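Local structure of phosphoglycerate oxidoreductase (Rhizobium etli, 4HY3) at residues Thr125-Ile137 with Ala316-Val330. The protein is probably a D-isomer-specific 2-hydroxyacid dehydrogenase that reduces hydroxypyruvate or glyoxylate with NAD(P)H. Residues are numbered along the deposited sequence; the frame is centred on the assembly and turned at random.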
loop_
_atom_site.group_PDB
_atom_site.type_symbol
_atom_site.label_atom_id
_atom_site.label_comp_id
_atom_site.label_asym_id
_atom_site.label_seq_id
_atom_site.Cartn_x
_atom_site.Cartn_y
_atom_site.Cartn_z
ATOM N N THR A 125 -5.370 -27.545 7.927
ATOM C CA THR A 125 -6.725 -27.034 8.217
ATOM C C THR A 125 -6.977 -25.835 7.362
ATOM O O THR A 125 -6.063 -25.208 6.848
ATOM C CB THR A 125 -6.927 -26.568 9.682
ATOM O OG1 THR A 125 -5.783 -25.806 10.084
ATOM C CG2 THR A 125 -7.123 -27.752 10.636
ATOM N N THR A 126 -8.237 -25.483 7.255
ATOM C CA THR A 126 -8.651 -24.610 6.210
ATOM C C THR A 126 -9.455 -23.473 6.780
ATOM O O THR A 126 -10.139 -22.770 6.033
ATOM C CB THR A 126 -9.543 -25.404 5.247
ATOM O OG1 THR A 126 -10.601 -26.028 6.002
ATOM C CG2 THR A 126 -8.711 -26.464 4.530
ATOM N N GLY A 127 -9.372 -23.323 8.104
ATOM C CA GLY A 127 -10.128 -22.333 8.864
ATOM C C GLY A 127 -9.873 -20.875 8.508
ATOM O O GLY A 127 -10.689 -20.004 8.824
ATOM N N GLN A 128 -8.755 -20.582 7.847
ATOM C CA GLN A 128 -8.496 -19.188 7.525
ATOM C C GLN A 128 -9.415 -18.636 6.445
ATOM O O GLN A 128 -9.453 -17.428 6.225
ATOM C CB GLN A 128 -7.035 -18.911 7.245
ATOM C CG GLN A 128 -6.575 -19.404 5.914
ATOM C CD GLN A 128 -5.401 -18.604 5.446
ATOM O OE1 GLN A 128 -5.210 -17.458 5.871
ATOM N NE2 GLN A 128 -4.596 -19.199 4.569
ATOM N N VAL A 129 -10.170 -19.518 5.794
ATOM C CA VAL A 129 -11.206 -19.072 4.867
ATOM C C VAL A 129 -12.242 -18.167 5.531
ATOM O O VAL A 129 -12.896 -17.391 4.872
ATOM C CB VAL A 129 -11.933 -20.235 4.153
ATOM C CG1 VAL A 129 -10.941 -21.111 3.399
ATOM C CG2 VAL A 129 -12.806 -21.044 5.117
ATOM N N PHE A 130 -12.390 -18.265 6.839
ATOM C CA PHE A 130 -13.429 -17.509 7.499
ATOM C C PHE A 130 -12.971 -16.137 7.914
ATOM O O PHE A 130 -13.765 -15.399 8.492
ATOM C CB PHE A 130 -13.904 -18.248 8.724
ATOM C CG PHE A 130 -14.626 -19.525 8.418
ATOM C CD1 PHE A 130 -15.759 -19.527 7.598
ATOM C CD2 PHE A 130 -14.196 -20.719 8.964
ATOM C CE1 PHE A 130 -16.423 -20.694 7.309
ATOM C CE2 PHE A 130 -14.872 -21.891 8.700
ATOM C CZ PHE A 130 -15.989 -21.874 7.867
ATOM N N ALA A 131 -11.703 -15.796 7.636
ATOM C CA ALA A 131 -11.150 -14.518 8.033
ATOM C C ALA A 131 -11.774 -13.389 7.245
ATOM O O ALA A 131 -12.380 -12.494 7.829
ATOM C CB ALA A 131 -9.647 -14.503 7.873
ATOM N N GLU A 132 -11.634 -13.412 5.927
ATOM C CA GLU A 132 -12.054 -12.285 5.098
ATOM C C GLU A 132 -13.548 -12.005 5.335
ATOM O O GLU A 132 -13.921 -10.855 5.629
ATOM C CB GLU A 132 -11.734 -12.548 3.621
ATOM C CG GLU A 132 -11.937 -11.378 2.695
ATOM C CD GLU A 132 -11.158 -10.155 3.144
ATOM O OE1 GLU A 132 -9.914 -10.248 3.272
ATOM O OE2 GLU A 132 -11.780 -9.092 3.368
ATOM N N PRO A 133 -14.407 -13.052 5.229
ATOM C CA PRO A 133 -15.806 -12.859 5.614
ATOM C C PRO A 133 -15.947 -12.093 6.954
ATOM O O PRO A 133 -16.613 -11.074 7.001
ATOM C CB PRO A 133 -16.338 -14.295 5.734
ATOM C CG PRO A 133 -15.521 -15.069 4.751
ATOM C CD PRO A 133 -14.166 -14.418 4.711
ATOM N N VAL A 134 -15.287 -12.550 8.007
ATOM C CA VAL A 134 -15.425 -11.916 9.305
ATOM C C VAL A 134 -14.814 -10.515 9.412
ATOM O O VAL A 134 -15.396 -9.645 10.032
ATOM C CB VAL A 134 -14.908 -12.824 10.411
ATOM C CG1 VAL A 134 -15.089 -12.152 11.757
ATOM C CG2 VAL A 134 -15.674 -14.134 10.365
ATOM N N ALA A 135 -13.659 -10.284 8.807
ATOM C CA ALA A 135 -13.168 -8.903 8.681
ATOM C C ALA A 135 -14.234 -8.009 8.069
ATOM O O ALA A 135 -14.598 -7.002 8.637
ATOM C CB ALA A 135 -11.860 -8.823 7.879
ATOM N N GLU A 136 -14.751 -8.370 6.912
ATOM C CA GLU A 136 -15.585 -7.420 6.196
ATOM C C GLU A 136 -16.794 -6.968 6.976
ATOM O O GLU A 136 -16.978 -5.762 7.177
ATOM C CB GLU A 136 -15.946 -7.949 4.823
ATOM C CG GLU A 136 -14.675 -8.082 4.004
ATOM C CD GLU A 136 -14.900 -8.149 2.511
ATOM O OE1 GLU A 136 -16.066 -8.085 2.038
ATOM O OE2 GLU A 136 -13.882 -8.266 1.810
ATOM N N ILE A 137 -17.594 -7.931 7.441
ATOM C CA ILE A 137 -18.787 -7.618 8.237
ATOM C C ILE A 137 -18.398 -6.927 9.548
ATOM O O ILE A 137 -19.195 -6.186 10.128
ATOM C CB ILE A 137 -19.654 -8.852 8.527
ATOM C CG1 ILE A 137 -21.064 -8.428 8.925
ATOM C CG2 ILE A 137 -19.062 -9.712 9.633
ATOM C CD1 ILE A 137 -22.094 -8.709 7.873
ATOM N N ALA A 316 -21.059 -14.250 10.725
ATOM C CA ALA A 316 -19.975 -13.438 10.210
ATOM C C ALA A 316 -19.132 -14.213 9.195
ATOM O O ALA A 316 -18.526 -13.615 8.309
ATOM C CB ALA A 316 -19.114 -12.907 11.349
ATOM N N GLY A 317 -19.099 -15.537 9.323
ATOM C CA GLY A 317 -18.185 -16.369 8.523
ATOM C C GLY A 317 -18.794 -17.355 7.530
ATOM O O GLY A 317 -18.159 -17.674 6.549
ATOM N N ALA A 318 -20.016 -17.835 7.771
ATOM C CA ALA A 318 -20.650 -18.828 6.898
ATOM C C ALA A 318 -21.168 -18.260 5.586
ATOM O O ALA A 318 -22.367 -18.089 5.417
ATOM C CB ALA A 318 -21.772 -19.542 7.644
ATOM N N LEU A 319 -20.260 -17.981 4.654
ATOM C CA LEU A 319 -20.618 -17.557 3.294
ATOM C C LEU A 319 -20.233 -18.652 2.319
ATOM O O LEU A 319 -19.178 -19.257 2.504
ATOM C CB LEU A 319 -19.803 -16.352 2.901
ATOM C CG LEU A 319 -20.311 -14.949 3.107
ATOM C CD1 LEU A 319 -20.813 -14.786 4.522
ATOM C CD2 LEU A 319 -19.161 -13.994 2.834
ATOM N N ASP A 320 -21.047 -18.893 1.278
ATOM C CA ASP A 320 -20.716 -19.930 0.305
ATOM C C ASP A 320 -19.275 -19.766 -0.180
ATOM O O ASP A 320 -18.492 -20.719 -0.119
ATOM C CB ASP A 320 -21.674 -20.006 -0.894
ATOM C CG ASP A 320 -21.278 -21.150 -1.881
ATOM O OD1 ASP A 320 -21.154 -22.351 -1.471
ATOM O OD2 ASP A 320 -21.036 -20.841 -3.069
ATOM N N SER A 321 -18.912 -18.561 -0.612
ATOM C CA SER A 321 -17.605 -18.346 -1.186
ATOM C C SER A 321 -16.452 -18.669 -0.209
ATOM O O SER A 321 -15.321 -18.942 -0.635
ATOM C CB SER A 321 -17.490 -16.927 -1.711
ATOM O OG SER A 321 -17.428 -16.022 -0.648
ATOM N N ALA A 322 -16.740 -18.653 1.093
ATOM C CA ALA A 322 -15.749 -19.022 2.084
ATOM C C ALA A 322 -15.513 -20.497 1.989
ATOM O O ALA A 322 -14.361 -20.965 1.998
ATOM C CB ALA A 322 -16.221 -18.667 3.473
ATOM N N PHE A 323 -16.610 -21.235 1.893
ATOM C CA PHE A 323 -16.544 -22.665 1.736
ATOM C C PHE A 323 -15.945 -23.083 0.412
ATOM O O PHE A 323 -15.185 -24.023 0.372
ATOM C CB PHE A 323 -17.927 -23.236 1.881
ATOM C CG PHE A 323 -18.457 -23.142 3.267
ATOM C CD1 PHE A 323 -17.876 -23.867 4.299
ATOM C CD2 PHE A 323 -19.568 -22.356 3.547
ATOM C CE1 PHE A 323 -18.385 -23.796 5.592
ATOM C CE2 PHE A 323 -20.079 -22.282 4.845
ATOM C CZ PHE A 323 -19.473 -22.989 5.866
ATOM N N LYS A 324 -16.247 -22.377 -0.671
ATOM C CA LYS A 324 -15.646 -22.742 -1.958
ATOM C C LYS A 324 -14.150 -22.534 -1.936
ATOM O O LYS A 324 -13.424 -23.156 -2.709
ATOM C CB LYS A 324 -16.222 -21.967 -3.140
ATOM C CG LYS A 324 -17.709 -22.113 -3.357
ATOM C CD LYS A 324 -18.086 -23.570 -3.506
ATOM C CE LYS A 324 -19.490 -23.697 -4.029
ATOM N NZ LYS A 324 -20.101 -24.754 -3.190
ATOM N N LYS A 325 -13.685 -21.650 -1.065
ATOM C CA LYS A 325 -12.250 -21.413 -0.961
ATOM C C LYS A 325 -11.554 -22.612 -0.316
ATOM O O LYS A 325 -10.401 -22.885 -0.583
ATOM C CB LYS A 325 -11.941 -20.107 -0.215
ATOM C CG LYS A 325 -11.407 -18.980 -1.082
ATOM C CD LYS A 325 -10.622 -17.963 -0.244
ATOM C CE LYS A 325 -11.531 -16.946 0.501
ATOM N NZ LYS A 325 -11.118 -16.524 1.887
HETATM N N MSE A 326 -12.256 -23.347 0.530
HETATM C CA MSE A 326 -11.632 -24.486 1.172
HETATM C C MSE A 326 -11.183 -25.398 0.070
HETATM O O MSE A 326 -10.087 -25.903 0.103
HETATM C CB MSE A 326 -12.615 -25.199 2.098
HETATM C CG MSE A 326 -13.068 -24.351 3.276
HETATM SE SE MSE A 326 -13.377 -25.336 4.892
HETATM C CE MSE A 326 -15.277 -25.693 4.641
ATOM N N GLY A 327 -12.015 -25.587 -0.943
ATOM C CA GLY A 327 -11.688 -26.461 -2.062
ATOM C C GLY A 327 -10.408 -26.089 -2.758
ATOM O O GLY A 327 -9.553 -26.943 -2.984
ATOM N N ASP A 328 -10.285 -24.816 -3.102
ATOM C CA ASP A 328 -9.095 -24.276 -3.739
ATOM C C ASP A 328 -7.832 -24.549 -2.976
ATOM O O ASP A 328 -6.791 -24.804 -3.576
ATOM C CB ASP A 328 -9.200 -22.762 -3.787
ATOM C CG ASP A 328 -10.386 -22.277 -4.561
ATOM O OD1 ASP A 328 -10.669 -22.875 -5.640
ATOM O OD2 ASP A 328 -11.002 -21.273 -4.094
HETATM N N MSE A 329 -7.914 -24.435 -1.653
HETATM C CA MSE A 329 -6.761 -24.616 -0.791
HETATM C C MSE A 329 -6.295 -26.040 -0.832
HETATM O O MSE A 329 -5.165 -26.305 -1.196
HETATM C CB MSE A 329 -7.072 -24.190 0.632
HETATM C CG MSE A 329 -7.248 -22.682 0.738
HETATM SE SE MSE A 329 -7.752 -22.130 2.569
HETATM C CE MSE A 329 -6.318 -23.146 3.456
ATOM N N VAL A 330 -7.158 -26.961 -0.432
ATOM C CA VAL A 330 -6.972 -28.401 -0.592
ATOM C C VAL A 330 -6.255 -28.765 -1.897
ATOM O O VAL A 330 -5.316 -29.572 -1.928
ATOM C CB VAL A 330 -8.365 -29.091 -0.570
ATOM C CG1 VAL A 330 -8.242 -30.551 -0.991
ATOM C CG2 VAL A 330 -9.042 -28.924 0.805
#
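The two interdomain helices of the D-2-hydroxyacid dehydrogenase fold meet here, where Val-129 and Phe-130 of the 3-10 turn 127-130, and Pro-133 in the first turn of helix 131-147, pack on Ala-322 and its neighbours in helix 320-338. Such dehydrogenases pair a nucleotide-binding Rossmann domain with a second open sheet, and the chain crosses between them twice: once out of strand 122-125 and again through 316-330, which leads back to strand 347-348. The two crossings meet mainly through apolar side chains. Val-129 lies at the middle. Its CG1 stands anti to the carbonyl carbon (chi1 -57°) and packs against SE of selenomethionine Met-329, while CG2 meets Met-326 CG at 3.8 Å. One face of the Phe-130 ring is covered by Val-129 CG2 of its own segment. The ring's edge is directed at the face of Phe-323 in an offset edge-to-face pair, with planes at 85° and centroids 5.6 Å apart; Gly-317 O lies near the plane of the Phe-130 ring, at its CD1 edge. Further along, Pro-133 CG rests on Ala-322 CB at 3.9 Å, its CB reaches Leu-319 CD2, and Ala-316 CB sits against Val-134 CG2. The buried carboxylates find partners elsewhere: Glu-132 OE1 forms a salt bridge with Arg-193 of the same chain, and Glu-136 accepts backbone N-H groups of Ile-174 and Ala-175 of the second subunit, tying this helix to the assembly. At one end selenomethionine Met-326 crosses Thr-126 at about a right angle; at the other, Ile-137 CG2 touches Ala-316 CB at 3.6 Å.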